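Long-range contact in neutral ceramidase (Pseudomonas aeruginosa, PDB 2ZWS), which hydrolyses the N-acyl linkage of ceramides to sphingosine and free fatty acid, and also catalyses the reverse synthesis, as a secreted zinc enzyme: residues Phe105-Met110 with Lys121-Ile126. Residues are numbered along the deposited sequence; the frame is centred on the assembly and turned at random.
With FMT (formic acid), chain D.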
# COMPACT_ATOMS: atom_id res chain seq x y z
N PHE A 105 -12.05 2.10 2.75
CA PHE A 105 -11.97 0.67 2.90
C PHE A 105 -11.58 0.17 4.30
O PHE A 105 -11.22 -1.00 4.49
CB PHE A 105 -11.15 0.02 1.77
CG PHE A 105 -9.73 0.54 1.67
CD1 PHE A 105 -9.44 1.71 0.98
CD2 PHE A 105 -8.67 -0.19 2.24
CE1 PHE A 105 -8.11 2.17 0.87
CE2 PHE A 105 -7.35 0.25 2.12
CZ PHE A 105 -7.06 1.43 1.46
N SER A 106 -11.70 1.08 5.27
CA SER A 106 -11.66 0.72 6.69
C SER A 106 -13.07 0.53 7.19
O SER A 106 -14.01 1.03 6.56
CB SER A 106 -11.01 1.85 7.51
OG SER A 106 -10.89 1.50 8.89
N HIS A 107 -13.21 -0.13 8.33
CA HIS A 107 -14.48 -0.10 9.04
C HIS A 107 -14.47 0.83 10.27
O HIS A 107 -15.49 0.98 10.92
CB HIS A 107 -14.92 -1.50 9.46
CG HIS A 107 -15.51 -2.30 8.32
ND1 HIS A 107 -15.88 -3.62 8.43
CD2 HIS A 107 -15.78 -1.94 7.04
CE1 HIS A 107 -16.34 -4.05 7.27
NE2 HIS A 107 -16.31 -3.04 6.41
N TYR A 108 -13.31 1.45 10.53
CA TYR A 108 -13.14 2.41 11.62
C TYR A 108 -13.29 3.83 11.14
O TYR A 108 -12.66 4.26 10.17
CB TYR A 108 -11.83 2.21 12.37
CG TYR A 108 -11.95 1.01 13.25
CD1 TYR A 108 -12.64 1.08 14.47
CD2 TYR A 108 -11.42 -0.22 12.85
CE1 TYR A 108 -12.79 -0.04 15.24
CE2 TYR A 108 -11.59 -1.35 13.64
CZ TYR A 108 -12.26 -1.25 14.84
OH TYR A 108 -12.46 -2.33 15.65
N ALA A 109 -14.15 4.58 11.85
CA ALA A 109 -14.58 5.87 11.33
C ALA A 109 -13.43 6.84 11.08
O ALA A 109 -13.47 7.57 10.11
CB ALA A 109 -15.65 6.51 12.23
N MET A 110 -12.43 6.87 11.96
CA MET A 110 -11.30 7.80 11.85
C MET A 110 -10.68 7.77 10.45
O MET A 110 -10.34 8.80 9.87
CB MET A 110 -10.24 7.46 12.91
CG MET A 110 -9.11 8.48 13.04
SD MET A 110 -9.70 10.13 13.47
CE MET A 110 -10.84 9.82 14.79
N LYS A 121 -17.57 -0.45 -3.05
CA LYS A 121 -17.02 -0.95 -4.31
C LYS A 121 -15.48 -1.01 -4.27
O LYS A 121 -14.86 -1.94 -4.82
CB LYS A 121 -17.47 -0.05 -5.48
CG LYS A 121 -17.33 -0.71 -6.84
CD LYS A 121 -18.15 0.03 -7.91
CE LYS A 121 -18.18 -0.75 -9.22
NZ LYS A 121 -19.15 -1.90 -9.17
N THR A 122 -14.86 -0.01 -3.65
CA THR A 122 -13.41 0.00 -3.52
C THR A 122 -12.95 -1.07 -2.53
O THR A 122 -12.00 -1.87 -2.83
CB THR A 122 -12.96 1.41 -3.09
OG1 THR A 122 -13.16 2.31 -4.19
CG2 THR A 122 -11.50 1.46 -2.63
N PHE A 123 -13.66 -1.17 -1.40
CA PHE A 123 -13.37 -2.24 -0.43
C PHE A 123 -13.43 -3.63 -1.09
O PHE A 123 -12.50 -4.44 -0.99
CB PHE A 123 -14.34 -2.15 0.77
CG PHE A 123 -14.22 -3.30 1.72
CD1 PHE A 123 -15.06 -4.43 1.59
CD2 PHE A 123 -13.29 -3.28 2.77
CE1 PHE A 123 -14.95 -5.52 2.47
CE2 PHE A 123 -13.17 -4.38 3.65
CZ PHE A 123 -14.00 -5.49 3.50
N ASN A 124 -14.52 -3.88 -1.79
CA ASN A 124 -14.70 -5.19 -2.39
C ASN A 124 -13.62 -5.49 -3.44
O ASN A 124 -13.18 -6.65 -3.55
CB ASN A 124 -16.08 -5.31 -3.05
CG ASN A 124 -17.25 -5.37 -2.06
OD1 ASN A 124 -18.42 -5.13 -2.46
ND2 ASN A 124 -16.99 -5.75 -0.84
N ALA A 125 -13.21 -4.49 -4.22
CA ALA A 125 -12.15 -4.70 -5.24
C ALA A 125 -10.83 -5.08 -4.59
O ALA A 125 -10.04 -5.88 -5.15
CB ALA A 125 -11.96 -3.47 -6.09
N ILE A 126 -10.56 -4.46 -3.43
CA ILE A 126 -9.32 -4.71 -2.70
C ILE A 126 -9.30 -6.15 -2.16
O ILE A 126 -8.35 -6.92 -2.41
CB ILE A 126 -9.09 -3.67 -1.60
CG1 ILE A 126 -8.81 -2.30 -2.25
CG2 ILE A 126 -8.00 -4.09 -0.63
CD1 ILE A 126 -8.88 -1.13 -1.27
C FMT D . -8.09 -0.43 10.78
O1 FMT D . -7.31 -1.41 10.68
O2 FMT D . -9.23 -0.39 10.27
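Phe105 presses its ring against helix 120-138, where Ile126 CD1 lies over one face, 3.6 Å from the ring centroid and 15° off the ring normal, a CH-pi contact. The side chains of Phe105 and Ile126 meet at about a right angle, and the terminal methyl CD1 makes the contact. With chi1 at 58°, Phe105 CG sits between its backbone N and carbonyl carbon, which brings the ring under Ile126 CD1. The backbone itself sets Phe105 CB 4.0 Å from Phe123 CB. Thr122 adds its methyl, CG2, at 4.2 Å from Phe105 CD1, while its hydroxyl turns to Glu17. Phe67 meets the Phe105 ring edge-to-face.

Phe105 O lies at the edge of the Phe123 ring, in its plane, 3.5 Å from Phe123 CD2. Ser106 faces away from the helix. Its OG accepts from Tyr108 N at 2.9 Å, closing an ST turn, and donates to O2 of a bound formic acid molecule, probably from the crystallisation liquor, also at 2.9 Å. That oxygen approaches the Tyr108 ring at its edge, and the molecule is gripped further by the backbone N atoms of Gln68 and Tyr445. His107 returns to the helix, its ring nearly parallel to that of Phe123 (25°) but slid so far that they barely overlap, with NE2 over the phenylalanine face.

No hydrogen bond crosses the interface, and the buried Phe105 O finds no conventional donor, meeting aromatic C-H instead. Loop and helix 120-138 thus meet through apolar and aromatic contacts, while Ser106, inferred to bind substrate, presents its hydroxyl to a small carboxylic acid.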